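Local coordinates for pirin-like protein (Geobacillus kaustophilus, PDB 2P17) that is of unknown function but belongs to the pirin family of the cupin clan and binds one iron ion per subunit, at residues Met1-Val13 with Gln212-Glu226. Sequence-based numbering, arbitrary orientation.
Sequences MAIQRRIRRVKTV and QALFFSRHNRGEETE
Gln212 donates from NE2 to Thr12 OG1 at 2.9 Å, with the hydroxyl in its amide plane. Ala213 and Lys11 form an antiparallel hydrogen-bonded pair. Leu214 meets Ile7 CG2 through CB. The Phe215 ring carries the Arg9 guanidinium flat over one face, a cation-pi stack with centres 4.1 Å apart and planes at 25°. Glu35 holds both Arg9 and Arg8 by salt bridges. The Phe216 ring takes Ile7 CD1 at its edge. Ser217 OG sits between its backbone N and carbonyl carbon (chi1 50°), where it accepts from Arg6 N at 2.9 Å and shares a hydrogen bond with His219 NE2. The His219 ring packs against Ile3 CG2 and Arg5 CG. Thr225 OG1 receives Arg5 NE at 2.9 Å in the guanidinium plane, nearly straight at 174°, and also bonds Leu184 O. With an alanine here instead of Arg5, Thr225 OG1 would probably lose this donor and His219 one of its neighbours. Glu226 pairs with Gln4 in parallel; a water bridges its OE1 to Ala2 N. The N-terminal chain first pairs in parallel with strand 224-231, then runs antiparallel to strand 212-216, joining the strands of the C-terminal cupin domain. Strand 189-196 flanks 212-216 on its other side, and strand 179-185 pairs with 224-231.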
HETATM    1  N   MSE A   1     -23.636 -13.767   0.330  0.60 21.51           N
HETATM    2  CA  MSE A   1     -22.841 -14.978   0.675  1.00 21.12           C
HETATM    3  C   MSE A   1     -21.782 -14.654   1.734  1.00 20.05           C
HETATM    4  O   MSE A   1     -22.069 -14.779   2.924  1.00 20.05           O
HETATM    5  CB  MSE A   1     -22.222 -15.587  -0.580  1.00 20.89           C
HETATM    6  CG  MSE A   1     -21.624 -16.966  -0.420  1.00 22.57           C
HETATM    7 SE   MSE A   1     -20.770 -17.419  -2.111  0.20 23.18          SE
HETATM    8  CE  MSE A   1     -19.247 -16.199  -2.036  0.10 22.66           C
ATOM      9  N   ALA A   2     -20.583 -14.225   1.324  1.00 19.07           N
ATOM     10  CA  ALA A   2     -19.507 -13.941   2.287  1.00 18.23           C
ATOM     11  C   ALA A   2     -19.868 -12.746   3.146  1.00 17.43           C
ATOM     12  O   ALA A   2     -20.685 -11.913   2.761  1.00 17.38           O
ATOM     13  CB  ALA A   2     -18.171 -13.704   1.587  1.00 18.63           C
ATOM     14  N   ILE A   3     -19.254 -12.668   4.320  1.00 16.70           N
ATOM     15  CA  ILE A   3     -19.464 -11.544   5.202  1.00 16.21           C
ATOM     16  C   ILE A   3     -18.943 -10.290   4.496  1.00 15.53           C
ATOM     17  O   ILE A   3     -17.797 -10.253   4.057  1.00 15.03           O
ATOM     18  CB  ILE A   3     -18.758 -11.778   6.552  1.00 16.53           C
ATOM     19  CG1 ILE A   3     -19.444 -12.930   7.304  1.00 16.58           C
ATOM     20  CG2 ILE A   3     -18.728 -10.491   7.385  1.00 16.48           C
ATOM     21  CD1 ILE A   3     -18.610 -13.555   8.410  1.00 17.73           C
ATOM     22  N   GLN A   4     -19.805  -9.286   4.362  1.00 14.95           N
ATOM     23  CA  GLN A   4     -19.467  -8.043   3.668  1.00 14.99           C
ATOM     24  C   GLN A   4     -18.841  -7.021   4.603  1.00 14.20           C
ATOM     25  O   GLN A   4     -19.456  -6.610   5.599  1.00 14.95           O
ATOM     26  CB  GLN A   4     -20.716  -7.428   3.022  1.00 15.81           C
ATOM     27  CG  GLN A   4     -21.341  -8.291   1.942  1.00 18.94           C
ATOM     28  CD  GLN A   4     -20.374  -8.595   0.819  1.00 21.43           C
ATOM     29  OE1 GLN A   4     -19.781  -7.684   0.228  1.00 23.72           O
ATOM     30  NE2 GLN A   4     -20.192  -9.877   0.522  1.00 21.29           N
ATOM     31  N   ARG A   5     -17.625  -6.593   4.277  1.00 12.76           N
ATOM     32  CA  ARG A   5     -16.997  -5.519   5.029  1.00 12.47           C
ATOM     33  C   ARG A   5     -17.675  -4.171   4.786  1.00 11.84           C
ATOM     34  O   ARG A   5     -18.226  -3.927   3.702  1.00 12.38           O
ATOM     35  CB  ARG A   5     -15.510  -5.439   4.701  1.00 12.16           C
ATOM     36  CG  ARG A   5     -14.742  -6.675   5.175  1.00 11.48           C
ATOM     37  CD  ARG A   5     -13.402  -6.295   5.775  1.00  9.98           C
ATOM     38  NE  ARG A   5     -12.551  -7.462   6.012  1.00  9.55           N
ATOM     39  CZ  ARG A   5     -11.446  -7.432   6.761  1.00  9.26           C
ATOM     40  NH1 ARG A   5     -11.055  -6.307   7.361  1.00  9.40           N
ATOM     41  NH2 ARG A   5     -10.705  -8.518   6.910  1.00  9.15           N
ATOM     42  N   ARG A   6     -17.596  -3.318   5.804  1.00 12.11           N
ATOM     43  CA  ARG A   6     -18.105  -1.955   5.785  1.00 13.05           C
ATOM     44  C   ARG A   6     -16.914  -1.005   5.792  1.00 12.11           C
ATOM     45  O   ARG A   6     -15.798  -1.392   6.170  1.00 11.68           O
ATOM     46  CB  ARG A   6     -18.968  -1.697   7.033  1.00 14.44           C
ATOM     47  CG  ARG A   6     -20.333  -2.362   7.018  1.00 19.07           C
ATOM     48  CD  ARG A   6     -20.947  -2.377   8.407  1.00 23.74           C
ATOM     49  NE  ARG A   6     -20.371  -3.435   9.235  1.00 26.84           N
ATOM     50  CZ  ARG A   6     -19.501  -3.243  10.224  1.00 27.76           C
ATOM     51  NH1 ARG A   6     -19.101  -2.021  10.540  1.00 29.72           N
ATOM     52  NH2 ARG A   6     -19.038  -4.285  10.904  1.00 28.55           N
ATOM     53  N   ILE A   7     -17.150   0.235   5.379  1.00 12.47           N
ATOM     54  CA  ILE A   7     -16.185   1.304   5.544  1.00 12.46           C
ATOM     55  C   ILE A   7     -16.437   1.981   6.886  1.00 13.05           C
ATOM     56  O   ILE A   7     -17.489   2.605   7.100  1.00 13.82           O
ATOM     57  CB  ILE A   7     -16.245   2.329   4.380  1.00 12.00           C
ATOM     58  CG1 ILE A   7     -15.993   1.636   3.023  1.00 12.31           C
ATOM     59  CG2 ILE A   7     -15.261   3.488   4.639  1.00 12.21           C
ATOM     60  CD1 ILE A   7     -14.739   0.738   2.980  1.00 11.99           C
ATOM     61  N   ARG A   8     -15.483   1.835   7.798  1.00 12.69           N
ATOM     62  CA  ARG A   8     -15.662   2.339   9.161  1.00 12.90           C
ATOM     63  C   ARG A   8     -15.213   3.788   9.331  1.00 12.60           C
ATOM     64  O   ARG A   8     -15.592   4.446  10.307  1.00 13.26           O
ATOM     65  CB  ARG A   8     -14.972   1.438  10.178  1.00 13.10           C
ATOM     66  CG  ARG A   8     -13.470   1.349  10.015  1.00 13.09           C
ATOM     67  CD  ARG A   8     -12.809   0.498  11.099  1.00 14.31           C
ATOM     68  NE  ARG A   8     -11.370   0.500  10.888  1.00 15.39           N
ATOM     69  CZ  ARG A   8     -10.542   1.421  11.372  1.00 15.91           C
ATOM     70  NH1 ARG A   8     -11.014   2.391  12.147  1.00 16.19           N
ATOM     71  NH2 ARG A   8      -9.246   1.366  11.096  1.00 14.24           N
ATOM     72  N   ARG A   9     -14.419   4.287   8.385  1.00 12.12           N
ATOM     73  CA  ARG A   9     -13.931   5.658   8.447  1.00 12.34           C
ATOM     74  C   ARG A   9     -13.422   6.112   7.093  1.00 11.90           C
ATOM     75  O   ARG A   9     -12.833   5.320   6.353  1.00 11.72           O
ATOM     76  CB  ARG A   9     -12.814   5.772   9.488  1.00 12.79           C
ATOM     77  CG  ARG A   9     -12.264   7.175   9.663  1.00 13.44           C
ATOM     78  CD  ARG A   9     -11.537   7.346  10.982  1.00 14.60           C
ATOM     79  NE  ARG A   9     -10.356   6.491  11.092  1.00 16.02           N
ATOM     80  CZ  ARG A   9      -9.163   6.767  10.570  1.00 16.38           C
ATOM     81  NH1 ARG A   9      -8.956   7.872   9.856  1.00 16.38           N
ATOM     82  NH2 ARG A   9      -8.159   5.923  10.758  1.00 15.38           N
ATOM     83  N   VAL A  10     -13.648   7.383   6.763  1.00 11.76           N
ATOM     84  CA  VAL A  10     -13.171   7.963   5.510  1.00 12.12           C
ATOM     85  C   VAL A  10     -12.241   9.140   5.805  1.00 12.50           C
ATOM     86  O   VAL A  10     -12.689  10.176   6.313  1.00 13.86           O
ATOM     87  CB  VAL A  10     -14.336   8.462   4.615  1.00 12.20           C
ATOM     88  CG1 VAL A  10     -13.801   9.082   3.319  1.00 13.25           C
ATOM     89  CG2 VAL A  10     -15.337   7.341   4.340  1.00 12.56           C
ATOM     90  N   LYS A  11     -10.955   8.983   5.493  1.00 12.19           N
ATOM     91  CA  LYS A  11      -9.962  10.038   5.731  1.00 12.01           C
ATOM     92  C   LYS A  11      -9.631  10.789   4.446  1.00 11.96           C
ATOM     93  O   LYS A  11      -9.338  10.168   3.423  1.00 11.77           O
ATOM     94  CB  LYS A  11      -8.679   9.426   6.329  1.00 12.67           C
ATOM     95  CG  LYS A  11      -7.436  10.311   6.265  1.00 14.24           C
ATOM     96  CD  LYS A  11      -7.445  11.402   7.316  1.00 16.03           C
ATOM     97  CE  LYS A  11      -6.130  12.178   7.299  1.00 16.26           C
ATOM     98  NZ  LYS A  11      -6.159  13.368   8.223  1.00 18.30           N
ATOM     99  N   THR A  12      -9.644  12.122   4.507  1.00 11.79           N
ATOM    100  CA  THR A  12      -9.272  12.944   3.374  1.00 12.30           C
ATOM    101  C   THR A  12      -7.865  13.461   3.636  1.00 12.59           C
ATOM    102  O   THR A  12      -7.645  14.174   4.621  1.00 13.00           O
ATOM    103  CB  THR A  12     -10.259  14.119   3.190  1.00 11.95           C
ATOM    104  OG1 THR A  12     -11.581  13.595   3.015  1.00 12.77           O
ATOM    105  CG2 THR A  12      -9.883  14.937   1.964  1.00 12.22           C
ATOM    106  N   VAL A  13      -6.920  13.101   2.769  1.00 13.08           N
ATOM    107  CA  VAL A  13      -5.526  13.492   2.963  1.00 14.52           C
ATOM    108  C   VAL A  13      -5.384  15.003   2.802  1.00 15.37           C
ATOM    109  O   VAL A  13      -5.904  15.578   1.844  1.00 16.31           O
ATOM    110  CB  VAL A  13      -4.586  12.711   1.997  1.00 14.49           C
ATOM    111  CG1 VAL A  13      -3.140  13.202   2.095  1.00 14.63           C
ATOM    112  CG2 VAL A  13      -4.656  11.227   2.316  1.00 15.75           C
ATOM    113  N   GLN A 212      -8.655  10.123  -0.848  1.00  9.31           N
ATOM    114  CA  GLN A 212      -9.228   9.593   0.393  1.00  9.65           C
ATOM    115  C   GLN A 212      -8.761   8.184   0.683  1.00  9.44           C
ATOM    116  O   GLN A 212      -8.576   7.373  -0.240  1.00  9.81           O
ATOM    117  CB  GLN A 212     -10.756   9.622   0.349  1.00  9.95           C
ATOM    118  CG  GLN A 212     -11.313  11.025   0.120  1.00 10.46           C
ATOM    119  CD  GLN A 212     -12.798  11.075   0.325  1.00 10.44           C
ATOM    120  OE1 GLN A 212     -13.545  10.306  -0.287  1.00 11.36           O
ATOM    121  NE2 GLN A 212     -13.248  11.983   1.192  1.00 10.12           N
ATOM    122  N   ALA A 213      -8.578   7.917   1.975  1.00  9.39           N
ATOM    123  CA  ALA A 213      -8.360   6.561   2.482  1.00  9.33           C
ATOM    124  C   ALA A 213      -9.623   6.073   3.166  1.00  9.31           C
ATOM    125  O   ALA A 213     -10.203   6.788   3.993  1.00  9.43           O
ATOM    126  CB  ALA A 213      -7.189   6.530   3.445  1.00  9.58           C
ATOM    127  N   LEU A 214     -10.048   4.859   2.817  1.00  8.92           N
ATOM    128  CA  LEU A 214     -11.275   4.257   3.359  1.00  9.06           C
ATOM    129  C   LEU A 214     -10.879   3.034   4.149  1.00  8.95           C
ATOM    130  O   LEU A 214     -10.263   2.131   3.598  1.00  9.07           O
ATOM    131  CB  LEU A 214     -12.250   3.898   2.233  1.00  9.81           C
ATOM    132  CG  LEU A 214     -13.101   5.043   1.669  1.00 10.56           C
ATOM    133  CD1 LEU A 214     -12.262   6.056   0.895  1.00 11.09           C
ATOM    134  CD2 LEU A 214     -14.164   4.470   0.753  1.00 11.16           C
ATOM    135  N   PHE A 215     -11.200   3.034   5.445  1.00  7.82           N
ATOM    136  CA  PHE A 215     -10.758   1.975   6.353  1.00  7.89           C
ATOM    137  C   PHE A 215     -11.844   0.941   6.528  1.00  8.19           C
ATOM    138  O   PHE A 215     -13.026   1.288   6.578  1.00  8.67           O
ATOM    139  CB  PHE A 215     -10.372   2.573   7.704  1.00  8.29           C
ATOM    140  CG  PHE A 215      -9.189   3.476   7.621  1.00  7.30           C
ATOM    141  CD1 PHE A 215      -7.902   2.984   7.842  1.00  8.59           C
ATOM    142  CD2 PHE A 215      -9.342   4.813   7.253  1.00  8.13           C
ATOM    143  CE1 PHE A 215      -6.794   3.818   7.728  1.00  9.29           C
ATOM    144  CE2 PHE A 215      -8.247   5.649   7.133  1.00  9.49           C
ATOM    145  CZ  PHE A 215      -6.974   5.159   7.377  1.00  8.62           C
ATOM    146  N   PHE A 216     -11.445  -0.326   6.661  1.00  8.29           N
ATOM    147  CA  PHE A 216     -12.392  -1.434   6.675  1.00  8.48           C
ATOM    148  C   PHE A 216     -12.770  -1.847   8.099  1.00  8.81           C
ATOM    149  O   PHE A 216     -11.948  -1.809   9.002  1.00  9.06           O
ATOM    150  CB  PHE A 216     -11.841  -2.681   5.945  1.00  8.54           C
ATOM    151  CG  PHE A 216     -11.263  -2.409   4.576  1.00  8.81           C
ATOM    152  CD1 PHE A 216     -11.754  -1.376   3.771  1.00  8.89           C
ATOM    153  CD2 PHE A 216     -10.246  -3.231   4.069  1.00  9.99           C
ATOM    154  CE1 PHE A 216     -11.206  -1.138   2.514  1.00  8.83           C
ATOM    155  CE2 PHE A 216      -9.701  -3.002   2.803  1.00 10.18           C
ATOM    156  CZ  PHE A 216     -10.188  -1.957   2.020  1.00  9.42           C
ATOM    157  N   SER A 217     -14.020  -2.284   8.253  1.00  9.25           N
ATOM    158  CA  SER A 217     -14.463  -2.953   9.467  1.00  9.30           C
ATOM    159  C   SER A 217     -13.597  -4.160   9.775  1.00  9.46           C
ATOM    160  O   SER A 217     -13.040  -4.778   8.881  1.00  9.69           O
ATOM    161  CB  SER A 217     -15.924  -3.407   9.319  1.00  9.42           C
ATOM    162  OG  SER A 217     -16.103  -4.130   8.110  1.00 10.09           O
ATOM    163  N   ARG A 218     -13.526  -4.488  11.057  1.00 10.15           N
ATOM    164  CA  ARG A 218     -12.808  -5.660  11.528  1.00 10.67           C
ATOM    165  C   ARG A 218     -13.746  -6.835  11.715  1.00 10.55           C
ATOM    166  O   ARG A 218     -14.920  -6.654  12.051  1.00 11.79           O
ATOM    167  CB  ARG A 218     -12.138  -5.347  12.863  1.00 10.53           C
ATOM    168  CG  ARG A 218     -11.109  -4.211  12.805  1.00 12.66           C
ATOM    169  CD  ARG A 218      -9.845  -4.590  12.045  1.00 12.87           C
ATOM    170  NE  ARG A 218      -9.016  -5.569  12.749  1.00 12.12           N
ATOM    171  CZ  ARG A 218      -8.072  -5.289  13.661  1.00  9.68           C
ATOM    172  NH1 ARG A 218      -7.809  -4.042  14.035  1.00 11.50           N
ATOM    173  NH2 ARG A 218      -7.397  -6.281  14.230  1.00 10.42           N
ATOM    174  N   HIS A 219     -13.220  -8.036  11.481  1.00 10.68           N
ATOM    175  CA  HIS A 219     -14.001  -9.252  11.606  1.00 10.77           C
ATOM    176  C   HIS A 219     -13.205 -10.300  12.382  1.00 11.48           C
ATOM    177  O   HIS A 219     -12.173  -9.985  12.961  1.00 11.83           O
ATOM    178  CB  HIS A 219     -14.462  -9.697  10.210  1.00 11.18           C
ATOM    179  CG  HIS A 219     -15.277  -8.647   9.531  1.00 10.88           C
ATOM    180  ND1 HIS A 219     -16.644  -8.567   9.675  1.00 11.44           N
ATOM    181  CD2 HIS A 219     -14.911  -7.567   8.800  1.00 11.28           C
ATOM    182  CE1 HIS A 219     -17.091  -7.506   9.027  1.00 12.27           C
ATOM    183  NE2 HIS A 219     -16.061  -6.885   8.484  1.00 11.56           N
ATOM    184  N   ASN A 220     -13.709 -11.529  12.423  1.00 12.24           N
ATOM    185  CA  ASN A 220     -13.105 -12.593  13.218  1.00 12.77           C
ATOM    186  C   ASN A 220     -12.192 -13.481  12.405  1.00 12.70           C
ATOM    187  O   ASN A 220     -12.453 -13.739  11.232  1.00 12.68           O
ATOM    188  CB  ASN A 220     -14.194 -13.472  13.836  1.00 12.98           C
ATOM    189  CG  ASN A 220     -15.117 -12.700  14.746  1.00 14.75           C
ATOM    190  OD1 ASN A 220     -14.687 -12.169  15.765  1.00 16.68           O
ATOM    191  ND2 ASN A 220     -16.394 -12.634  14.388  1.00 17.52           N
ATOM    192  N   ARG A 221     -11.134 -13.976  13.041  1.00 13.02           N
ATOM    193  CA  ARG A 221     -10.274 -14.973  12.410  1.00 14.67           C
ATOM    194  C   ARG A 221     -11.130 -16.166  11.972  1.00 14.52           C
ATOM    195  O   ARG A 221     -12.055 -16.588  12.683  1.00 14.79           O
ATOM    196  CB  ARG A 221      -9.187 -15.431  13.385  1.00 14.80           C
ATOM    197  CG  ARG A 221      -8.119 -16.325  12.771  1.00 16.47           C
ATOM    198  CD  ARG A 221      -7.238 -16.960  13.841  1.00 17.36           C
ATOM    199  NE  ARG A 221      -6.332 -17.944  13.254  1.00 23.00           N
ATOM    200  CZ  ARG A 221      -5.148 -17.661  12.712  1.00 24.37           C
ATOM    201  NH1 ARG A 221      -4.695 -16.409  12.684  1.00 25.92           N
ATOM    202  NH2 ARG A 221      -4.409 -18.639  12.200  1.00 26.34           N
ATOM    203  N   GLY A 222     -10.828 -16.680  10.785  1.00 14.59           N
ATOM    204  CA  GLY A 222     -11.546 -17.828  10.243  1.00 14.67           C
ATOM    205  C   GLY A 222     -12.756 -17.484   9.398  1.00 14.95           C
ATOM    206  O   GLY A 222     -13.334 -18.366   8.760  1.00 15.42           O
ATOM    207  N   GLU A 223     -13.161 -16.217   9.395  1.00 14.60           N
ATOM    208  CA  GLU A 223     -14.283 -15.783   8.571  1.00 15.08           C
ATOM    209  C   GLU A 223     -13.825 -15.379   7.180  1.00 15.22           C
ATOM    210  O   GLU A 223     -12.761 -14.774   7.015  1.00 16.70           O
ATOM    211  CB  GLU A 223     -15.041 -14.640   9.232  1.00 15.15           C
ATOM    212  CG  GLU A 223     -15.661 -15.057  10.554  1.00 15.55           C
ATOM    213  CD  GLU A 223     -16.375 -13.927  11.260  1.00 17.44           C
ATOM    214  OE1 GLU A 223     -16.082 -12.749  10.959  1.00 16.35           O
ATOM    215  OE2 GLU A 223     -17.227 -14.222  12.128  1.00 18.87           O
ATOM    216  N   GLU A 224     -14.629 -15.720   6.180  1.00 14.17           N
ATOM    217  CA  GLU A 224     -14.340 -15.320   4.813  1.00 13.83           C
ATOM    218  C   GLU A 224     -15.104 -14.030   4.590  1.00 13.55           C
ATOM    219  O   GLU A 224     -16.332 -14.007   4.695  1.00 14.24           O
ATOM    220  CB  GLU A 224     -14.727 -16.433   3.811  1.00 13.92           C
ATOM    221  CG  GLU A 224     -13.780 -17.652   3.853  1.00 15.62           C
ATOM    222  CD  GLU A 224     -14.150 -18.810   2.894  0.60 14.58           C
ATOM    223  OE1 GLU A 224     -15.166 -18.709   2.165  0.80 17.05           O
ATOM    224  OE2 GLU A 224     -13.410 -19.840   2.881  1.00 17.82           O
ATOM    225  N   THR A 225     -14.374 -12.936   4.354  1.00 11.91           N
ATOM    226  CA  THR A 225     -15.000 -11.631   4.157  1.00 11.91           C
ATOM    227  C   THR A 225     -14.717 -11.093   2.761  1.00 11.97           C
ATOM    228  O   THR A 225     -13.799 -11.550   2.083  1.00 11.43           O
ATOM    229  CB  THR A 225     -14.544 -10.560   5.194  1.00 11.89           C
ATOM    230  OG1 THR A 225     -13.210 -10.114   4.902  1.00 11.21           O
ATOM    231  CG2 THR A 225     -14.636 -11.081   6.647  1.00 11.26           C
ATOM    232  N   GLU A 226     -15.534 -10.133   2.341  1.00 11.51           N
ATOM    233  CA  GLU A 226     -15.390  -9.509   1.030  1.00 12.54           C
ATOM    234  C   GLU A 226     -15.593  -8.008   1.130  1.00 11.99           C
ATOM    235  O   GLU A 226     -16.350  -7.528   1.984  1.00 12.42           O
ATOM    236  CB  GLU A 226     -16.395 -10.110   0.040  1.00 12.39           C
ATOM    237  CG  GLU A 226     -15.971 -11.489  -0.473  1.00 14.41           C
ATOM    238  CD  GLU A 226     -17.010 -12.180  -1.345  1.00 14.90           C
ATOM    239  OE1 GLU A 226     -18.132 -11.661  -1.475  1.00 18.90           O
ATOM    240  OE2 GLU A 226     -16.691 -13.269  -1.866  1.00 19.73           O
TER
HETATM  241  O   HOH W   1     -20.445 -13.050  -1.482  1.00 23.82           O
HETATM  242  O   HOH W   2     -19.290  -9.618  -2.135  1.00 27.30           O